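Local coordinates for protein thiol peroxidase (Aquifex aeolicus, PDB 2YZH) that probably reduces hydrogen peroxide and organic hydroperoxides at the expense of thioredoxin, helping to protect the cell against oxidative stress, at residues 29-40 with 106-116. Numbering follows the deposited sequence.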
ATOM      1  N   GLU D  29     -10.992  13.211   0.906  1.00 14.19           N
ATOM      2  CA  GLU D  29     -11.163  12.788   2.287  1.00 13.90           C
ATOM      3  C   GLU D  29     -10.011  11.867   2.646  1.00 14.24           C
ATOM      4  O   GLU D  29      -9.558  11.064   1.827  1.00 13.75           O
ATOM      5  CB  GLU D  29     -12.493  12.056   2.494  1.00 14.92           C
ATOM      6  CG  GLU D  29     -13.700  12.964   2.353  1.00 16.44           C
ATOM      7  CD  GLU D  29     -14.987  12.331   2.837  1.00 17.84           C
ATOM      8  OE1 GLU D  29     -15.044  11.091   2.956  1.00 19.27           O
ATOM      9  OE2 GLU D  29     -15.950  13.085   3.085  1.00 21.79           O
ATOM     10  N   ALA D  30      -9.525  12.001   3.871  1.00 13.22           N
ATOM     11  CA  ALA D  30      -8.436  11.175   4.353  1.00 12.47           C
ATOM     12  C   ALA D  30      -8.876  10.568   5.675  1.00 12.23           C
ATOM     13  O   ALA D  30      -9.273  11.283   6.593  1.00 12.83           O
ATOM     14  CB  ALA D  30      -7.179  12.015   4.550  1.00 12.58           C
ATOM     15  N   VAL D  31      -8.818   9.244   5.754  1.00 10.64           N
ATOM     16  CA  VAL D  31      -9.203   8.532   6.962  1.00 10.46           C
ATOM     17  C   VAL D  31      -7.940   8.346   7.789  1.00 11.07           C
ATOM     18  O   VAL D  31      -7.094   7.508   7.466  1.00 12.41           O
ATOM     19  CB  VAL D  31      -9.802   7.159   6.622  1.00 10.76           C
ATOM     20  CG1 VAL D  31     -10.204   6.441   7.906  1.00 11.75           C
ATOM     21  CG2 VAL D  31     -11.007   7.339   5.704  1.00 11.92           C
ATOM     22  N   VAL D  32      -7.817   9.143   8.847  1.00 12.02           N
ATOM     23  CA  VAL D  32      -6.644   9.102   9.707  1.00 11.98           C
ATOM     24  C   VAL D  32      -6.965   8.559  11.102  1.00 13.52           C
ATOM     25  O   VAL D  32      -8.133   8.455  11.492  1.00 14.22           O
ATOM     26  CB  VAL D  32      -5.998  10.514   9.802  1.00 11.86           C
ATOM     27  CG1 VAL D  32      -5.427  10.912   8.440  1.00 13.44           C
ATOM     28  CG2 VAL D  32      -7.039  11.544  10.242  1.00 11.20           C
ATOM     29  N   VAL D  33      -5.922   8.215  11.850  1.00 13.50           N
ATOM     30  CA  VAL D  33      -6.092   7.640  13.181  1.00 12.05           C
ATOM     31  C   VAL D  33      -5.564   8.565  14.274  1.00 15.00           C
ATOM     32  O   VAL D  33      -4.399   8.976  14.233  1.00 13.38           O
ATOM     33  CB  VAL D  33      -5.362   6.269  13.269  1.00 12.79           C
ATOM     34  CG1 VAL D  33      -5.645   5.603  14.614  1.00  8.60           C
ATOM     35  CG2 VAL D  33      -5.815   5.358  12.129  1.00 15.56           C
ATOM     36  N   THR D  34      -6.417   8.897  15.245  1.00 15.70           N
ATOM     37  CA  THR D  34      -6.018   9.777  16.347  1.00 18.54           C
ATOM     38  C   THR D  34      -5.281   9.003  17.445  1.00 18.86           C
ATOM     39  O   THR D  34      -5.234   7.775  17.418  1.00 16.85           O
ATOM     40  CB  THR D  34      -7.237  10.525  16.947  1.00 20.64           C
ATOM     41  OG1 THR D  34      -8.273   9.593  17.265  1.00 22.30           O
ATOM     42  CG2 THR D  34      -7.777  11.535  15.951  1.00 22.50           C
ATOM     43  N   LYS D  35      -4.714   9.719  18.410  1.00 20.69           N
ATOM     44  CA  LYS D  35      -3.935   9.082  19.471  1.00 22.75           C
ATOM     45  C   LYS D  35      -4.671   8.048  20.318  1.00 23.20           C
ATOM     46  O   LYS D  35      -4.041   7.243  20.999  1.00 23.79           O
ATOM     47  CB  LYS D  35      -3.305  10.148  20.376  1.00 24.43           C
ATOM     48  CG  LYS D  35      -4.294  11.073  21.052  1.00 27.31           C
ATOM     49  CD  LYS D  35      -3.568  12.184  21.799  1.00 29.54           C
ATOM     50  CE  LYS D  35      -4.549  13.107  22.498  1.00 30.82           C
ATOM     51  NZ  LYS D  35      -5.366  12.372  23.496  1.00 32.64           N
ATOM     52  N   ASP D  36      -5.997   8.063  20.279  1.00 22.89           N
ATOM     53  CA  ASP D  36      -6.780   7.094  21.037  1.00 22.64           C
ATOM     54  C   ASP D  36      -7.156   5.914  20.138  1.00 21.86           C
ATOM     55  O   ASP D  36      -7.983   5.076  20.501  1.00 18.77           O
ATOM     56  CB  ASP D  36      -8.043   7.760  21.598  1.00 26.46           C
ATOM     57  CG  ASP D  36      -8.875   8.436  20.525  1.00 29.21           C
ATOM     58  OD1 ASP D  36      -8.451   8.434  19.352  1.00 29.66           O
ATOM     59  OD2 ASP D  36      -9.954   8.975  20.856  1.00 32.05           O
ATOM     60  N   LEU D  37      -6.534   5.869  18.963  1.00 19.45           N
ATOM     61  CA  LEU D  37      -6.753   4.825  17.964  1.00 19.13           C
ATOM     62  C   LEU D  37      -8.117   4.876  17.282  1.00 19.62           C
ATOM     63  O   LEU D  37      -8.537   3.910  16.650  1.00 18.03           O
ATOM     64  CB  LEU D  37      -6.528   3.430  18.562  1.00 19.42           C
ATOM     65  CG  LEU D  37      -5.108   3.107  19.056  1.00 19.16           C
ATOM     66  CD1 LEU D  37      -5.028   1.642  19.459  1.00 18.70           C
ATOM     67  CD2 LEU D  37      -4.092   3.400  17.963  1.00 22.62           C
ATOM     68  N   GLN D  38      -8.814   5.998  17.421  1.00 17.59           N
ATOM     69  CA  GLN D  38     -10.105   6.156  16.764  1.00 19.32           C
ATOM     70  C   GLN D  38      -9.816   6.754  15.393  1.00 17.56           C
ATOM     71  O   GLN D  38      -8.767   7.370  15.196  1.00 16.22           O
ATOM     72  CB  GLN D  38     -11.006   7.097  17.562  1.00 22.08           C
ATOM     73  CG  GLN D  38     -11.491   6.512  18.878  1.00 27.36           C
ATOM     74  CD  GLN D  38     -12.380   5.302  18.675  1.00 31.03           C
ATOM     75  OE1 GLN D  38     -13.387   5.369  17.967  1.00 35.33           O
ATOM     76  NE2 GLN D  38     -12.017   4.185  19.299  1.00 33.11           N
ATOM     77  N   GLU D  39     -10.722   6.566  14.440  1.00 16.16           N
ATOM     78  CA  GLU D  39     -10.504   7.123  13.112  1.00 16.47           C
ATOM     79  C   GLU D  39     -11.270   8.423  12.931  1.00 17.07           C
ATOM     80  O   GLU D  39     -12.408   8.566  13.386  1.00 16.46           O
ATOM     81  CB  GLU D  39     -10.907   6.121  12.027  1.00 17.97           C
ATOM     82  CG  GLU D  39     -10.117   4.824  12.084  1.00 19.40           C
ATOM     83  CD  GLU D  39     -10.317   3.955  10.859  1.00 20.73           C
ATOM     84  OE1 GLU D  39     -11.413   4.014  10.255  1.00 19.50           O
ATOM     85  OE2 GLU D  39      -9.382   3.205  10.506  1.00 19.43           O
ATOM     86  N   LYS D  40     -10.625   9.377  12.275  1.00 14.88           N
ATOM     87  CA  LYS D  40     -11.221  10.676  12.016  1.00 16.21           C
ATOM     88  C   LYS D  40     -11.115  10.927  10.524  1.00 15.70           C
ATOM     89  O   LYS D  40     -10.163  10.477   9.886  1.00 15.69           O
ATOM     90  CB  LYS D  40     -10.458  11.769  12.770  1.00 18.25           C
ATOM     91  CG  LYS D  40     -10.882  13.186  12.418  1.00 20.06           C
ATOM     92  CD  LYS D  40     -10.031  14.228  13.136  1.00 23.81           C
ATOM     93  CE  LYS D  40     -10.461  15.640  12.752  1.00 23.82           C
ATOM     94  NZ  LYS D  40      -9.580  16.676  13.348  1.00 24.40           N
ATOM     95  N   THR D 106      -5.468  18.962  16.765  1.00 19.46           N
ATOM     96  CA  THR D 106      -5.514  17.508  16.790  1.00 18.93           C
ATOM     97  C   THR D 106      -4.360  16.940  15.967  1.00 18.89           C
ATOM     98  O   THR D 106      -4.024  17.470  14.908  1.00 19.52           O
ATOM     99  CB  THR D 106      -6.845  16.990  16.183  1.00 21.62           C
ATOM    100  OG1 THR D 106      -7.949  17.492  16.945  1.00 21.37           O
ATOM    101  CG2 THR D 106      -6.880  15.468  16.179  1.00 22.25           C
ATOM    102  N   VAL D 107      -3.727  15.888  16.470  1.00 17.12           N
ATOM    103  CA  VAL D 107      -2.661  15.241  15.722  1.00 18.69           C
ATOM    104  C   VAL D 107      -3.284  13.927  15.268  1.00 18.45           C
ATOM    105  O   VAL D 107      -4.085  13.335  15.992  1.00 18.40           O
ATOM    106  CB  VAL D 107      -1.409  14.950  16.589  1.00 20.44           C
ATOM    107  CG1 VAL D 107      -0.811  16.253  17.091  1.00 23.07           C
ATOM    108  CG2 VAL D 107      -1.773  14.042  17.757  1.00 25.22           C
ATOM    109  N   ALA D 108      -2.950  13.482  14.065  1.00 16.58           N
ATOM    110  CA  ALA D 108      -3.503  12.232  13.568  1.00 14.76           C
ATOM    111  C   ALA D 108      -2.501  11.563  12.644  1.00 14.71           C
ATOM    112  O   ALA D 108      -1.662  12.232  12.034  1.00 14.38           O
ATOM    113  CB  ALA D 108      -4.814  12.492  12.844  1.00 17.08           C
ATOM    114  N   SER D 109      -2.598  10.242  12.550  1.00 13.95           N
ATOM    115  CA  SER D 109      -1.695   9.443  11.735  1.00 12.77           C
ATOM    116  C   SER D 109      -2.323   8.940  10.448  1.00 13.49           C
ATOM    117  O   SER D 109      -3.481   8.521  10.429  1.00 11.63           O
ATOM    118  CB  SER D 109      -1.200   8.245  12.544  1.00 12.44           C
ATOM    119  OG  SER D 109      -0.398   7.399  11.742  1.00 12.36           O
ATOM    120  N   ASP D 110      -1.535   8.951   9.377  1.00 13.96           N
ATOM    121  CA  ASP D 110      -2.010   8.493   8.075  1.00 13.55           C
ATOM    122  C   ASP D 110      -1.372   7.146   7.715  1.00 14.11           C
ATOM    123  O   ASP D 110      -1.381   6.727   6.560  1.00 12.64           O
ATOM    124  CB  ASP D 110      -1.669   9.549   7.015  1.00 13.31           C
ATOM    125  CG  ASP D 110      -2.342   9.280   5.686  1.00 15.87           C
ATOM    126  OD1 ASP D 110      -3.473   8.750   5.692  1.00 13.27           O
ATOM    127  OD2 ASP D 110      -1.749   9.621   4.639  1.00 16.07           O
ATOM    128  N   PHE D 111      -0.838   6.458   8.719  1.00 12.00           N
ATOM    129  CA  PHE D 111      -0.174   5.181   8.488  1.00 11.69           C
ATOM    130  C   PHE D 111      -1.059   4.090   7.903  1.00 11.83           C
ATOM    131  O   PHE D 111      -0.593   3.260   7.129  1.00 10.39           O
ATOM    132  CB  PHE D 111       0.442   4.655   9.800  1.00 12.63           C
ATOM    133  CG  PHE D 111      -0.474   3.737  10.586  1.00 13.23           C
ATOM    134  CD1 PHE D 111      -0.418   2.355  10.407  1.00 12.81           C
ATOM    135  CD2 PHE D 111      -1.410   4.260  11.476  1.00 12.93           C
ATOM    136  CE1 PHE D 111      -1.280   1.502  11.104  1.00 10.67           C
ATOM    137  CE2 PHE D 111      -2.280   3.417  12.182  1.00 13.14           C
ATOM    138  CZ  PHE D 111      -2.215   2.036  11.995  1.00 11.71           C
ATOM    139  N   ARG D 112      -2.336   4.095   8.260  1.00 10.11           N
ATOM    140  CA  ARG D 112      -3.210   3.022   7.820  1.00 11.29           C
ATOM    141  C   ARG D 112      -3.589   2.977   6.353  1.00 12.36           C
ATOM    142  O   ARG D 112      -3.531   1.913   5.738  1.00 11.50           O
ATOM    143  CB  ARG D 112      -4.468   3.002   8.696  1.00 12.21           C
ATOM    144  CG  ARG D 112      -5.403   1.833   8.437  1.00 10.68           C
ATOM    145  CD  ARG D 112      -6.413   1.720   9.574  1.00 12.77           C
ATOM    146  NE  ARG D 112      -5.803   1.132  10.766  1.00 11.32           N
ATOM    147  CZ  ARG D 112      -6.283   1.273  11.998  1.00 13.04           C
ATOM    148  NH1 ARG D 112      -7.382   1.991  12.207  1.00 11.57           N
ATOM    149  NH2 ARG D 112      -5.672   0.689  13.022  1.00 10.07           N
ATOM    150  N   TYR D 113      -3.949   4.121   5.783  1.00 11.71           N
ATOM    151  CA  TYR D 113      -4.370   4.160   4.390  1.00 11.71           C
ATOM    152  C   TYR D 113      -3.520   5.072   3.516  1.00 11.99           C
ATOM    153  O   TYR D 113      -3.626   5.040   2.289  1.00 11.24           O
ATOM    154  CB  TYR D 113      -5.824   4.611   4.322  1.00 10.93           C
ATOM    155  CG  TYR D 113      -6.780   3.692   5.044  1.00 10.70           C
ATOM    156  CD1 TYR D 113      -7.027   2.400   4.575  1.00 12.71           C
ATOM    157  CD2 TYR D 113      -7.458   4.120   6.186  1.00 12.08           C
ATOM    158  CE1 TYR D 113      -7.937   1.555   5.229  1.00 11.94           C
ATOM    159  CE2 TYR D 113      -8.362   3.287   6.842  1.00 10.95           C
ATOM    160  CZ  TYR D 113      -8.596   2.012   6.359  1.00 13.32           C
ATOM    161  OH  TYR D 113      -9.495   1.196   7.008  1.00 15.48           O
ATOM    162  N   ARG D 114      -2.680   5.879   4.156  1.00 10.58           N
ATOM    163  CA  ARG D 114      -1.821   6.821   3.448  1.00 12.63           C
ATOM    164  C   ARG D 114      -2.656   7.620   2.458  1.00 12.25           C
ATOM    165  O   ARG D 114      -2.282   7.794   1.292  1.00 12.97           O
ATOM    166  CB  ARG D 114      -0.686   6.091   2.719  1.00 13.39           C
ATOM    167  CG  ARG D 114       0.463   7.018   2.328  1.00 16.20           C
ATOM    168  CD  ARG D 114       1.686   6.250   1.825  1.00 19.32           C
ATOM    169  NE  ARG D 114       1.451   5.628   0.523  1.00 18.73           N
ATOM    170  CZ  ARG D 114       2.358   4.906  -0.130  1.00 22.94           C
ATOM    171  NH1 ARG D 114       3.559   4.713   0.404  1.00 22.79           N
ATOM    172  NH2 ARG D 114       2.073   4.389  -1.318  1.00 21.39           N
ATOM    173  N   ASP D 115      -3.796   8.113   2.933  1.00 10.14           N
ATOM    174  CA  ASP D 115      -4.691   8.893   2.088  1.00  9.41           C
ATOM    175  C   ASP D 115      -4.119  10.246   1.695  1.00  9.33           C
ATOM    176  O   ASP D 115      -4.560  10.833   0.714  1.00  9.87           O
ATOM    177  CB  ASP D 115      -6.043   9.112   2.780  1.00 10.70           C
ATOM    178  CG  ASP D 115      -6.975   7.921   2.624  1.00 12.87           C
ATOM    179  OD1 ASP D 115      -6.984   7.319   1.530  1.00  9.94           O
ATOM    180  OD2 ASP D 115      -7.708   7.601   3.582  1.00 13.11           O
ATOM    181  N   MET D 116      -3.140  10.752   2.444  1.00  9.68           N
ATOM    182  CA  MET D 116      -2.593  12.054   2.094  1.00 10.94           C
ATOM    183  C   MET D 116      -1.868  12.041   0.750  1.00 11.30           C
ATOM    184  O   MET D 116      -1.464  13.089   0.249  1.00 10.54           O
ATOM    185  CB  MET D 116      -1.689  12.589   3.212  1.00 11.42           C
ATOM    186  CG  MET D 116      -2.460  12.921   4.494  1.00  9.42           C
ATOM    187  SD  MET D 116      -3.981  13.904   4.204  1.00 13.77           S
ATOM    188  CE  MET D 116      -3.299  15.532   3.809  1.00 12.84           C
TER
HETATM  189  O   HOH W   1      -4.562   6.646   6.965  1.00 14.45           O
HETATM  190  O   HOH W   2      -5.012  12.666  18.302  1.00 23.17           O
HETATM  191  O   HOH W   3      -7.705   2.149  15.042  1.00 18.85           O
HETATM  192  O   HOH W   4     -11.519   2.470   8.018  1.00 18.39           O
HETATM  193  O   HOH W   5     -10.394  16.421  16.220  1.00 32.23           O
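Asp115 OD2 takes the backbone N of Val31 at 2.9 Å on its anti side, almost straight at 172°, and Lys118 of a third subunit grips the same oxygen, so one carboxylate holds the backbone of 30-34 and also takes part in the subunit contact. Farther along 29-40 this bond is followed by backbone pairing: Val33 and Ser109 form an antiparallel hydrogen-bonded pair, Val33 N to Ser109 O and Ser109 N to Val33 O both at 2.8 Å. Past the end of strand 106-109, where the chain turns into a loop, a water joins Val31 O, Asp110 OD1 and Tyr113 N; the case illustrates how a carboxylate and a water can continue the hold on a strand once its backbone partner has turned away. On the side of Val32, its CG2 meets Ala108 CB at 3.6 Å. On the side of Val33, Arg112 lays one guanidinium face against Val33 CG2, while its edge turns to Glu39: NH1 reaches OE2 at 2.9 Å in a salt bridge, the two planes 43° apart. The bend at chi3 (-76°) swings that group across Val33, and Lys129 O and Ala127 O of a second subunit hold its NH2. A leucine in place of Arg112 would probably leave the Glu39 carboxylate without its countercharge and those two carbonyls without this donor. Within the thioredoxin fold, strand 106-109 lies between 30-34 and the parallel strand 80-86, strand 39-42 borders 30-34 beyond, and Pro90 of helix 90-100 packs on Val33 and Phe111.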